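Local coordinates for protein acyl-CoA dehydrogenase (PDB 3OWA) that probably catalyses the FAD-dependent alpha,beta-dehydrogenation of acyl-CoA thioesters, as other acyl-CoA dehydrogenases do, at residues 66-69 / 70-74; 56-60 / 61-65; 471-474 / 475-479; 480-483 / 484-488; 297-301 / 302-306. All coordinates share one frame; numbering follows the deposited sequence. Where two conformers were deposited one is given.

Interaction 1 (66-69 / 70-74); sequences RSVR and LLKEA
Leu70 N reaches back one turn to Arg66 O at 2.8 Å, and the leucine branch keeps to the same carbonyl, its CG 3.3 Å from Arg66 O. Leu70 CD2 also comes obliquely to the guanidinium of Arg69, 4.0 Å from Arg69 NH2. Leu71 repeats the backbone step, its N donating to Ser67 O over 2.7 Å. Both leucines suit a buried side, resting on Phe111 of helix 110-122, and Leu71 meets Leu148 and Phe192 as well. Such i to i+4 bonds make the ladder of an alpha helix, here helix 64-76 of the all-helical N-terminal domain, apolar on one side and charged on the other. Lys72 N bonds to Val68 O, and the two side chains run side by side in the same direction. The aliphatic part of the lysine is used, with Lys72 CE 3.8 Å from Val68 CG1; a final bend at chi4 (-49°) accompanies the turn of NZ to Gly145 O. Glu73 N donates to Arg69 O at 3.0 Å. Its carboxylate lies at the guanidinium edge of Arg69, near that group's plane, where Arg69 NH2 gives Glu73 OE2 a weak, salt-bridging bond of 3.3 Å; the two planes differ by 32°. Arg69 is extended until chi3 (40°), which folds its head back so that NH1 also forms a salt bridge with Glu55.

Interaction 2 (56-60 / 61-65); sequences LEYLE and QHEFD
A Schellman motif ends helix 56-59 where Tyr58 and Leu59 meet His62 and Glu63. Its outer bond runs from Glu63 N to Tyr58 O at 3.2 Å, and its inner one from His62 N to Leu59 O at 2.7 Å. The inner bond also closes a type I beta turn from Leu59 to His62, and its donor stands well above the carbonyl plane of Leu59. His62 is the C-prime residue, with phi +67°, a conformation most often taken by glycine; a side chain is tolerated here, and its ring gains a weak hydrogen bond from NE2 to Lys231 O. Glu63, next in line, centres an inverse gamma turn that leads the chain into helix 64-76.

On the outer surface, polar side chains line the turn. Glu63 lies alongside Tyr58 and points the same way, its OE2 near the plane of the phenol ring at the edge, 3.8 Å from Tyr58 CD1. The strongest partner of this carboxylate is Arg66, which also makes a cation-pi contact with Tyr58, so ring, acid and base form one cluster. Glu60 turns elsewhere: bent at chi2 (-84°), its carboxylate accepts from Cys232 N. Leu59, by contrast, is buried, which suits its hydrocarbon branch, and packs on Cys232. Gln61 runs beside Glu57, and although its side-chain NE2 is not well aimed at Glu57 O, a water links them, donating to Glu57 O at 2.9 Å and accepting from Gln61 NE2 at 3.0 Å.

Interaction 3 (471-474 / 475-479); sequences GLMV and AGLAA
With chi1 at -170°, Met473 swings CG away from its own N and forward along the chain, while Leu477 at -75° sets its CG beside its own N and so back toward the preceding turn. The two side chains, one turn apart, therefore lie side by side and point the same way, and Met473 CG meets Leu477 CD1 at 4.0 Å. Residue 473 is modelled as selenomethionine, its chain bent at chi3 near the selenium. Leu477 also sits close over the backbone: its CG is 3.1 Å from Met473 O, the carbonyl to which Leu477 N donates at 2.9 Å. A flexible methionine-type chain and a branched leucine fit here because this side of helix 458-482 looks toward helix 557-571, where Met473 touches Leu570 and Leu477 touches Met563. The helix is one rod of the helical bundle in the C-terminal part of the chain, and the regular i to i+4 ladder continues through these residues. Ala475 N donates to Gly471 O at 2.9 Å, Gly476 N to Leu472 O at 2.8 Å, and Ala478 N to Val474 O at 3.0 Å. Small alanines suit the side facing helix 490-520: Ala475, whose CB lies only 3.2 Å from Gly471 O, reaches Ile496 of that helix, and Ala478 meets its Ile492. The branched Val474 also touches Ile496, and turns to helix 526-554 as well, where it rests on Ala547 and Thr550.

Interaction 4 (480-483 / 484-488); sequences QKYG and KALDK
Two backbone hydrogen bonds join Tyr482 and Gly483 to the residues three places on. Ala485 N donates to Tyr482 O at 3.2 Å, approaching from above the carbonyl plane and closing a type II' beta turn with Gly483 in its first central position. The weaker bond, from Leu486 N to Gly483 O at 3.4 Å, begins the 3-10 segment that takes over as helix 458-482 stops. Gly483 suits the change: a phi of +68° with a psi of -132° is readily reached by a residue without a side chain.

The apolar contact is between Tyr482 and Leu486, whose side chains cross at about a right angle. Tyr482 CB is 4.1 Å from Leu486 CB, and farther out Leu486 CD1 comes obliquely to the ring, 4.2 Å from Tyr482 CD2. One face of that ring is covered by the aliphatic chain of Lys481, whose CD sits over its centre. The charged Lys484, at the surface, extends away from the turn.

Leu486 is buried against Leu493 of helix 490-520, while Tyr482 bridges Ile492 of that helix and Val554 of helix 526-554, so the turn joins the end of helix 458-482 to the start of helix 490-520, beside helix 526-554.

Interaction 5 (297-301 / 302-306); sequences FKQPI and ARFPL. With FAD (flavin-adenine dinucleotide), chain J.
Phe304 and Ile301 form the apolar centre, their side chains crossing at about a right angle with Ile301 CG2 3.8 Å from Phe304 CE1. A chi1 of -50° on Phe304 brings its ring over the adenine of FAD, one face lying on FAD C6A with Phe304 CD1 3.5 Å away. Phe297 closes another side: its CD1 is 4.1 Å from Phe304 CZ, and its ring edge meets FAD N7A, 3.5 Å from Phe297 CE1. The flat Phe304 ring suits stacking on a purine, and Ile301 CD1 adds bulk beside the ribose, 3.8 Å from FAD O4B.

Farther out comes Gln299, whose NE2 lies at the Phe304 ring edge, 3.5 Å from Phe304 CE2, and weakly bonds to Phe297 O. The backbone turns tightly: Arg303 N donates to Pro300 O at 2.8 Å and Phe304 N to Ile301 O at 3.0 Å. Pro300, with its fixed phi, suits the extended residue before the turn; Arg303 is exposed.

Asp161 and Gln490 of the second subunit bond to Phe297 N and Leu306 N, and that subunit also holds FAD through Ser160 and Thr154. The site is an adenine pocket built at the subunit interface, as in other acyl-CoA dehydrogenases.

Interactions 1 and 2 are consecutive and touch, their centres 12 Å apart: the Schellman turn of interaction 2 feeds helix 64-76, and Leu59 CD2 packs 3.5 Å from Ser67 OG. Interactions 3 and 4 are likewise consecutive, centres 11 Å apart, with Leu486 CD1 3.6 Å from Ala478 O. The two pairs lie on opposite sides of the chain's centre; interactions 1 and 3 are centred about 50 Å apart. Interaction 5 touches FAD directly, whereas the side chains of His62 and Leu71 are about 10 and 13 Å from a bound FAD. The chain following interaction 4 soon reaches Gln490, which in the second subunit packs against Phe304 of interaction 5.

Interaction 1 (66-69 / 70-74)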
# COMPACT_ATOMS: atom_id res chain seq x y z
N ARG A 66 -7.44 31.70 -0.98
CA ARG A 66 -6.62 31.49 -2.21
C ARG A 66 -7.28 30.46 -3.10
O ARG A 66 -7.31 30.64 -4.31
CB ARG A 66 -5.22 31.02 -1.84
CG ARG A 66 -4.36 32.06 -1.09
CD ARG A 66 -3.09 31.36 -0.65
NE ARG A 66 -2.23 32.19 0.19
CZ ARG A 66 -1.23 32.92 -0.26
NH1 ARG A 66 -0.98 32.95 -1.56
NH2 ARG A 66 -0.49 33.63 0.58
N SER A 67 -7.85 29.40 -2.52
CA SER A 67 -8.60 28.41 -3.32
C SER A 67 -9.70 29.09 -4.07
O SER A 67 -9.88 28.86 -5.28
CB SER A 67 -9.30 27.37 -2.41
OG SER A 67 -8.34 26.70 -1.64
N VAL A 68 -10.47 29.93 -3.36
CA VAL A 68 -11.58 30.64 -4.00
C VAL A 68 -11.09 31.53 -5.14
O VAL A 68 -11.65 31.53 -6.25
CB VAL A 68 -12.40 31.47 -2.97
CG1 VAL A 68 -13.52 32.22 -3.63
CG2 VAL A 68 -12.99 30.53 -1.88
N ARG A 69 -10.04 32.30 -4.87
CA ARG A 69 -9.53 33.16 -5.92
C ARG A 69 -9.09 32.32 -7.13
O ARG A 69 -9.40 32.66 -8.28
CB ARG A 69 -8.37 34.03 -5.41
CG ARG A 69 -7.73 34.92 -6.53
CD ARG A 69 -6.73 35.96 -6.00
NE ARG A 69 -5.87 35.45 -4.92
CZ ARG A 69 -4.91 34.53 -5.09
NH1 ARG A 69 -4.21 34.14 -4.03
NH2 ARG A 69 -4.68 33.98 -6.28
N LEU A 70 -8.36 31.24 -6.87
CA LEU A 70 -7.90 30.37 -7.96
C LEU A 70 -9.03 29.70 -8.71
O LEU A 70 -8.95 29.53 -9.93
CB LEU A 70 -6.92 29.31 -7.43
CG LEU A 70 -5.59 29.96 -7.00
CD1 LEU A 70 -4.77 29.01 -6.24
CD2 LEU A 70 -4.81 30.48 -8.25
N LEU A 71 -10.07 29.27 -7.98
CA LEU A 71 -11.24 28.73 -8.65
C LEU A 71 -11.89 29.71 -9.62
O LEU A 71 -12.26 29.31 -10.73
CB LEU A 71 -12.28 28.23 -7.64
CG LEU A 71 -11.93 26.89 -6.99
CD1 LEU A 71 -12.87 26.65 -5.84
CD2 LEU A 71 -11.97 25.70 -7.97
N LYS A 72 -12.01 30.98 -9.21
CA LYS A 72 -12.61 32.00 -10.06
C LYS A 72 -11.70 32.32 -11.24
O LYS A 72 -12.20 32.58 -12.33
CB LYS A 72 -13.00 33.26 -9.27
CG LYS A 72 -14.16 33.03 -8.25
CD LYS A 72 -14.59 34.36 -7.61
CE LYS A 72 -15.39 34.20 -6.31
NZ LYS A 72 -16.56 33.22 -6.29
N GLU A 73 -10.38 32.26 -11.05
CA GLU A 73 -9.47 32.42 -12.20
C GLU A 73 -9.66 31.27 -13.18
O GLU A 73 -9.76 31.50 -14.37
CB GLU A 73 -7.98 32.53 -11.83
CG GLU A 73 -7.57 33.76 -10.99
CD GLU A 73 -6.11 33.64 -10.46
OE1 GLU A 73 -5.32 32.87 -11.08
OE2 GLU A 73 -5.76 34.29 -9.42
N ALA A 74 -9.73 30.03 -12.65
CA ALA A 74 -10.12 28.86 -13.46
C ALA A 74 -11.47 29.06 -14.17
O ALA A 74 -11.63 28.66 -15.33
CB ALA A 74 -10.14 27.57 -12.60

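Interaction 2 (56-60 / 61-65)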
# COMPACT_ATOMS: atom_id res chain seq x y z
N LEU A 56 0.24 26.20 -3.72
CA LEU A 56 -0.27 24.93 -3.16
C LEU A 56 0.08 24.77 -1.68
O LEU A 56 -0.72 24.24 -0.90
CB LEU A 56 0.21 23.74 -3.99
CG LEU A 56 -0.38 22.37 -3.64
CD1 LEU A 56 -1.93 22.41 -3.66
CD2 LEU A 56 0.18 21.37 -4.65
N GLU A 57 1.26 25.22 -1.28
CA GLU A 57 1.71 25.09 0.10
C GLU A 57 0.83 25.90 1.07
O GLU A 57 0.62 25.50 2.21
CB GLU A 57 3.18 25.49 0.19
CG GLU A 57 3.78 25.64 1.56
CD GLU A 57 5.07 26.45 1.55
OE1 GLU A 57 5.86 26.31 2.51
OE2 GLU A 57 5.31 27.23 0.59
N TYR A 58 0.29 27.03 0.60
CA TYR A 58 -0.64 27.83 1.43
C TYR A 58 -2.03 27.23 1.42
O TYR A 58 -2.72 27.26 2.43
CB TYR A 58 -0.72 29.28 0.97
CG TYR A 58 0.61 29.92 0.87
CD1 TYR A 58 1.23 30.46 2.00
CD2 TYR A 58 1.27 29.98 -0.35
CE1 TYR A 58 2.50 31.06 1.89
CE2 TYR A 58 2.52 30.56 -0.46
CZ TYR A 58 3.13 31.08 0.65
OH TYR A 58 4.36 31.65 0.51
N LEU A 59 -2.43 26.67 0.29
CA LEU A 59 -3.70 25.91 0.29
C LEU A 59 -3.65 24.79 1.31
O LEU A 59 -4.65 24.59 2.03
CB LEU A 59 -4.00 25.33 -1.09
CG LEU A 59 -3.98 26.34 -2.25
CD1 LEU A 59 -4.40 25.73 -3.59
CD2 LEU A 59 -4.94 27.45 -1.88
N GLU A 60 -2.52 24.06 1.40
CA GLU A 60 -2.47 22.90 2.33
C GLU A 60 -2.58 23.39 3.74
O GLU A 60 -2.89 22.60 4.66
CB GLU A 60 -1.19 22.05 2.17
CG GLU A 60 -1.06 21.38 0.78
CD GLU A 60 -1.82 20.04 0.69
OE1 GLU A 60 -1.38 19.08 1.38
OE2 GLU A 60 -2.84 19.95 -0.09
N GLN A 61 -2.32 24.68 3.94
CA GLN A 61 -2.46 25.26 5.29
C GLN A 61 -3.84 25.87 5.47
O GLN A 61 -4.08 26.59 6.43
CB GLN A 61 -1.33 26.28 5.63
CG GLN A 61 0.04 25.58 5.85
CD GLN A 61 1.24 26.46 5.54
OE1 GLN A 61 1.21 27.69 5.69
NE2 GLN A 61 2.31 25.83 5.08
N HIS A 62 -4.77 25.52 4.58
CA HIS A 62 -6.19 25.95 4.71
C HIS A 62 -6.35 27.44 4.52
O HIS A 62 -7.22 28.06 5.14
CB HIS A 62 -6.80 25.52 6.06
CG HIS A 62 -6.97 24.05 6.18
ND1 HIS A 62 -7.57 23.45 7.26
CD2 HIS A 62 -6.61 23.04 5.34
CE1 HIS A 62 -7.57 22.14 7.09
NE2 HIS A 62 -7.01 21.86 5.93
N GLU A 63 -5.53 28.01 3.65
CA GLU A 63 -5.78 29.38 3.29
C GLU A 63 -6.81 29.40 2.16
O GLU A 63 -6.46 29.59 1.00
CB GLU A 63 -4.48 30.08 2.89
CG GLU A 63 -3.54 30.22 4.06
CD GLU A 63 -2.41 31.21 3.80
OE1 GLU A 63 -2.48 32.04 2.85
OE2 GLU A 63 -1.44 31.15 4.59
N PHE A 64 -8.08 29.26 2.53
CA PHE A 64 -9.14 28.98 1.53
C PHE A 64 -9.51 30.19 0.64
O PHE A 64 -10.02 30.03 -0.47
CB PHE A 64 -10.37 28.36 2.23
CG PHE A 64 -10.13 26.98 2.79
CD1 PHE A 64 -9.63 25.99 2.01
CD2 PHE A 64 -10.48 26.68 4.12
CE1 PHE A 64 -9.39 24.73 2.49
CE2 PHE A 64 -10.27 25.39 4.62
CZ PHE A 64 -9.73 24.40 3.82
N ASP A 65 -9.21 31.40 1.11
CA ASP A 65 -9.33 32.57 0.29
C ASP A 65 -8.58 32.38 -1.03
O ASP A 65 -9.02 32.85 -2.08
CB ASP A 65 -8.80 33.79 1.04
CG ASP A 65 -9.73 34.23 2.16
OD1 ASP A 65 -10.75 33.53 2.42
OD2 ASP A 65 -9.40 35.26 2.80
O HOH W 1 2.15 23.37 3.39

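Interaction 3 (471-474 / 475-479)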
# COMPACT_ATOMS: atom_id res chain seq x y z
N GLY A 471 -13.87 -15.90 -17.07
CA GLY A 471 -14.81 -15.08 -16.30
C GLY A 471 -16.24 -15.61 -16.40
O GLY A 471 -16.93 -15.77 -15.40
N LEU A 472 -16.67 -15.87 -17.63
CA LEU A 472 -17.99 -16.42 -17.89
C LEU A 472 -18.18 -17.76 -17.20
O LEU A 472 -19.20 -17.98 -16.54
CB LEU A 472 -18.24 -16.54 -19.39
CG LEU A 472 -18.62 -15.23 -20.07
CD1 LEU A 472 -18.12 -15.17 -21.50
CD2 LEU A 472 -20.12 -15.05 -20.01
N MSE A 473 -17.19 -18.64 -17.32
CA MSE A 473 -17.25 -20.00 -16.73
C MSE A 473 -17.44 -19.94 -15.23
O MSE A 473 -18.32 -20.59 -14.66
CB MSE A 473 -15.99 -20.80 -17.04
CG MSE A 473 -16.09 -22.28 -16.68
SE MSE A 473 -14.39 -23.23 -16.41
CE MSE A 473 -13.27 -22.22 -17.62
N VAL A 474 -16.61 -19.12 -14.59
CA VAL A 474 -16.56 -19.01 -13.15
C VAL A 474 -17.82 -18.32 -12.64
O VAL A 474 -18.44 -18.77 -11.69
CB VAL A 474 -15.28 -18.25 -12.76
CG1 VAL A 474 -15.40 -17.62 -11.38
CG2 VAL A 474 -14.06 -19.18 -12.89
N ALA A 475 -18.20 -17.22 -13.28
CA ALA A 475 -19.41 -16.50 -12.90
C ALA A 475 -20.65 -17.40 -13.10
O ALA A 475 -21.53 -17.46 -12.26
CB ALA A 475 -19.53 -15.20 -13.68
N GLY A 476 -20.69 -18.12 -14.21
CA GLY A 476 -21.81 -19.03 -14.48
C GLY A 476 -21.91 -20.11 -13.41
O GLY A 476 -22.99 -20.37 -12.87
N LEU A 477 -20.76 -20.69 -13.06
CA LEU A 477 -20.73 -21.78 -12.11
C LEU A 477 -21.15 -21.36 -10.72
O LEU A 477 -21.83 -22.12 -10.03
CB LEU A 477 -19.34 -22.41 -12.07
CG LEU A 477 -19.04 -23.28 -13.28
CD1 LEU A 477 -17.59 -23.73 -13.29
CD2 LEU A 477 -19.98 -24.49 -13.32
N ALA A 478 -20.72 -20.16 -10.31
CA ALA A 478 -21.05 -19.59 -9.01
C ALA A 478 -22.54 -19.26 -8.91
O ALA A 478 -23.17 -19.50 -7.86
CB ALA A 478 -20.23 -18.35 -8.77
N ALA A 479 -23.09 -18.69 -9.98
CA ALA A 479 -24.52 -18.34 -10.01
C ALA A 479 -25.38 -19.60 -9.99
O ALA A 479 -26.30 -19.71 -9.17
CB ALA A 479 -24.85 -17.48 -11.22

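Interaction 4 (480-483 / 484-488)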
# COMPACT_ATOMS: atom_id res chain seq x y z
N GLN A 480 -25.05 -20.57 -10.84
CA GLN A 480 -25.77 -21.84 -10.83
C GLN A 480 -25.68 -22.57 -9.48
O GLN A 480 -26.58 -23.32 -9.10
CB GLN A 480 -25.35 -22.75 -12.00
CG GLN A 480 -24.16 -23.66 -11.75
CD GLN A 480 -24.30 -25.02 -12.45
OE1 GLN A 480 -25.27 -25.28 -13.16
NE2 GLN A 480 -23.32 -25.90 -12.23
N LYS A 481 -24.60 -22.34 -8.74
CA LYS A 481 -24.40 -22.98 -7.44
C LYS A 481 -25.20 -22.33 -6.29
O LYS A 481 -25.84 -23.03 -5.51
CB LYS A 481 -22.91 -23.01 -7.10
CG LYS A 481 -22.49 -24.05 -6.07
CD LYS A 481 -22.78 -23.61 -4.65
CE LYS A 481 -21.79 -24.20 -3.65
NZ LYS A 481 -21.96 -25.66 -3.43
N TYR A 482 -25.15 -21.00 -6.17
CA TYR A 482 -25.78 -20.32 -5.03
C TYR A 482 -27.12 -19.71 -5.36
O TYR A 482 -27.92 -19.42 -4.46
CB TYR A 482 -24.86 -19.26 -4.45
CG TYR A 482 -23.70 -19.85 -3.69
CD1 TYR A 482 -23.87 -20.30 -2.38
CD2 TYR A 482 -22.46 -19.98 -4.29
CE1 TYR A 482 -22.81 -20.86 -1.68
CE2 TYR A 482 -21.39 -20.54 -3.61
CZ TYR A 482 -21.57 -20.97 -2.30
OH TYR A 482 -20.51 -21.52 -1.61
N GLY A 483 -27.35 -19.50 -6.65
CA GLY A 483 -28.60 -18.91 -7.13
C GLY A 483 -28.78 -17.45 -6.76
O GLY A 483 -27.88 -16.63 -6.94
N LYS A 484 -29.97 -17.15 -6.25
CA LYS A 484 -30.30 -15.82 -5.78
C LYS A 484 -29.55 -15.47 -4.49
O LYS A 484 -29.52 -14.30 -4.09
CB LYS A 484 -31.81 -15.67 -5.58
CG LYS A 484 -32.63 -15.95 -6.86
CD LYS A 484 -34.08 -15.48 -6.73
CE LYS A 484 -34.78 -15.43 -8.09
NZ LYS A 484 -36.14 -14.81 -8.01
N ALA A 485 -28.92 -16.45 -3.85
CA ALA A 485 -28.22 -16.20 -2.60
C ALA A 485 -26.71 -15.95 -2.82
O ALA A 485 -25.93 -15.87 -1.87
CB ALA A 485 -28.47 -17.34 -1.62
N LEU A 486 -26.31 -15.80 -4.08
CA LEU A 486 -24.95 -15.49 -4.45
C LEU A 486 -24.46 -14.18 -3.83
O LEU A 486 -23.26 -14.00 -3.63
CB LEU A 486 -24.81 -15.45 -5.96
CG LEU A 486 -23.41 -15.16 -6.53
CD1 LEU A 486 -22.43 -16.29 -6.29
CD2 LEU A 486 -23.52 -14.84 -8.00
N ASP A 487 -25.40 -13.28 -3.53
CA ASP A 487 -25.11 -11.97 -2.93
C ASP A 487 -24.43 -12.06 -1.58
O ASP A 487 -23.71 -11.14 -1.22
CB ASP A 487 -26.39 -11.13 -2.78
CG ASP A 487 -27.57 -11.95 -2.20
OD1 ASP A 487 -28.63 -11.98 -2.86
OD2 ASP A 487 -27.43 -12.56 -1.11
N LYS A 488 -24.65 -13.14 -0.84
CA LYS A 488 -23.98 -13.35 0.45
C LYS A 488 -22.56 -13.89 0.35
O LYS A 488 -21.81 -13.80 1.31
CB LYS A 488 -24.80 -14.27 1.35
CG LYS A 488 -26.07 -13.60 1.84
CD LYS A 488 -26.85 -14.45 2.81
CE LYS A 488 -28.01 -13.63 3.38
NZ LYS A 488 -29.04 -14.51 4.02

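Interaction 5 (297-301 / 302-306)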
# COMPACT_ATOMS: atom_id res chain seq x y z
N PHE A 297 26.58 4.35 -4.67
CA PHE A 297 27.59 3.40 -5.23
C PHE A 297 28.14 3.97 -6.54
O PHE A 297 28.36 3.24 -7.49
CB PHE A 297 26.99 2.00 -5.37
CG PHE A 297 26.36 1.48 -4.10
CD1 PHE A 297 24.97 1.53 -3.91
CD2 PHE A 297 27.16 0.98 -3.05
CE1 PHE A 297 24.39 1.06 -2.70
CE2 PHE A 297 26.60 0.51 -1.86
CZ PHE A 297 25.22 0.56 -1.67
N LYS A 298 28.32 5.28 -6.55
CA LYS A 298 28.90 6.05 -7.67
C LYS A 298 28.23 5.89 -9.05
O LYS A 298 28.88 6.02 -10.09
CB LYS A 298 30.40 5.80 -7.74
CG LYS A 298 31.10 5.95 -6.41
CD LYS A 298 32.19 4.90 -6.31
CE LYS A 298 33.32 5.29 -5.38
NZ LYS A 298 34.42 4.26 -5.44
N GLN A 299 26.93 5.61 -9.06
CA GLN A 299 26.15 5.70 -10.29
C GLN A 299 24.71 6.14 -10.00
O GLN A 299 24.23 5.98 -8.87
CB GLN A 299 26.14 4.37 -11.04
CG GLN A 299 25.70 3.16 -10.20
CD GLN A 299 26.45 1.89 -10.61
OE1 GLN A 299 26.55 1.58 -11.80
NE2 GLN A 299 26.99 1.16 -9.61
N PRO A 300 24.02 6.69 -11.01
CA PRO A 300 22.59 6.98 -10.86
C PRO A 300 21.84 5.70 -10.50
O PRO A 300 22.12 4.64 -11.06
CB PRO A 300 22.20 7.50 -12.25
CG PRO A 300 23.52 8.06 -12.84
CD PRO A 300 24.56 7.12 -12.33
N ILE A 301 20.92 5.78 -9.54
CA ILE A 301 20.22 4.58 -9.11
C ILE A 301 19.37 4.11 -10.25
O ILE A 301 18.88 2.97 -10.26
CB ILE A 301 19.34 4.80 -7.83
CG1 ILE A 301 18.25 5.87 -8.09
CG2 ILE A 301 20.24 5.20 -6.66
CD1 ILE A 301 17.30 6.07 -6.87
N ALA A 302 19.21 4.99 -11.24
CA ALA A 302 18.59 4.61 -12.50
C ALA A 302 19.30 3.38 -13.17
O ALA A 302 18.68 2.65 -13.95
CB ALA A 302 18.59 5.81 -13.48
N ARG A 303 20.58 3.17 -12.85
CA ARG A 303 21.35 2.06 -13.46
C ARG A 303 21.04 0.72 -12.78
O ARG A 303 21.42 -0.32 -13.28
CB ARG A 303 22.86 2.34 -13.39
CG ARG A 303 23.32 3.57 -14.18
CD ARG A 303 23.41 3.34 -15.71
NE ARG A 303 22.09 3.26 -16.34
CZ ARG A 303 21.30 4.30 -16.61
NH1 ARG A 303 21.68 5.54 -16.32
NH2 ARG A 303 20.10 4.10 -17.17
N PHE A 304 20.34 0.76 -11.65
CA PHE A 304 20.01 -0.48 -10.95
C PHE A 304 18.76 -1.18 -11.49
O PHE A 304 17.70 -0.57 -11.57
CB PHE A 304 19.98 -0.33 -9.43
CG PHE A 304 21.20 0.35 -8.85
CD1 PHE A 304 21.07 1.32 -7.87
CD2 PHE A 304 22.50 -0.00 -9.27
CE1 PHE A 304 22.19 1.95 -7.31
CE2 PHE A 304 23.62 0.62 -8.72
CZ PHE A 304 23.46 1.61 -7.75
N PRO A 305 18.90 -2.46 -11.90
CA PRO A 305 17.76 -3.19 -12.41
C PRO A 305 16.53 -3.16 -11.50
O PRO A 305 15.43 -3.12 -12.02
CB PRO A 305 18.31 -4.62 -12.57
CG PRO A 305 19.77 -4.38 -12.95
CD PRO A 305 20.17 -3.20 -12.09
N LEU A 306 16.69 -3.21 -10.19
CA LEU A 306 15.51 -3.18 -9.30
C LEU A 306 14.74 -1.86 -9.40
O LEU A 306 13.53 -1.85 -9.31
CB LEU A 306 15.87 -3.38 -7.83
CG LEU A 306 16.19 -4.78 -7.34
CD1 LEU A 306 16.33 -4.77 -5.79
CD2 LEU A 306 15.10 -5.74 -7.84
PA FAD J . 18.95 5.70 -1.11
O1A FAD J . 19.24 6.86 -2.05
O2A FAD J . 20.16 5.06 -0.54
O5B FAD J . 18.03 4.69 -1.92
C5B FAD J . 17.12 5.14 -2.88
C4B FAD J . 16.48 3.96 -3.57
O4B FAD J . 17.47 3.27 -4.32
C3B FAD J . 15.88 2.96 -2.57
O3B FAD J . 14.76 2.37 -3.16
C2B FAD J . 16.97 1.90 -2.50
O2B FAD J . 16.47 0.64 -2.15
C1B FAD J . 17.51 1.91 -3.93
N9A FAD J . 18.90 1.40 -4.02
C8A FAD J . 20.04 1.95 -3.47
N7A FAD J . 21.11 1.18 -3.81
C5A FAD J . 20.66 0.16 -4.58
C6A FAD J . 21.29 -0.93 -5.19
N6A FAD J . 22.58 -1.19 -4.95
N1A FAD J . 20.52 -1.81 -5.92
C2A FAD J . 19.15 -1.64 -6.04
N3A FAD J . 18.54 -0.55 -5.44
C4A FAD J . 19.27 0.31 -4.71
N1 FAD J . 20.30 6.92 9.73
C2 FAD J . 21.15 6.80 10.80
O2 FAD J . 22.30 6.42 10.59
N3 FAD J . 20.73 7.12 12.08
C4 FAD J . 19.44 7.55 12.32
O4 FAD J . 19.10 7.83 13.48
C4X FAD J . 18.57 7.65 11.25
N5 FAD J . 17.27 8.08 11.44
C5X FAD J . 16.42 8.24 10.37
C6 FAD J . 15.14 8.75 10.57
C7 FAD J . 14.30 8.92 9.47
C7M FAD J . 12.89 9.44 9.67
C8 FAD J . 14.77 8.60 8.19
C8M FAD J . 13.92 8.75 6.97
C9 FAD J . 16.05 8.08 7.99
C9A FAD J . 16.89 7.93 9.08
N10 FAD J . 18.17 7.42 8.88
C10 FAD J . 19.02 7.33 9.95
C1' FAD J . 18.68 7.08 7.51
C2' FAD J . 17.78 6.01 6.85
O2' FAD J . 17.71 4.73 7.49
C3' FAD J . 18.08 5.98 5.34
O3' FAD J . 17.04 6.63 4.64
C4' FAD J . 18.22 4.57 4.85
O4' FAD J . 19.26 3.97 5.60
C5' FAD J . 18.30 4.76 3.07
O5' FAD J . 19.01 5.77 2.49
P FAD J . 18.48 6.88 1.44
O1P FAD J . 17.20 7.39 2.06
O2P FAD J . 19.41 7.99 1.13
O3P FAD J . 18.01 6.13 0.13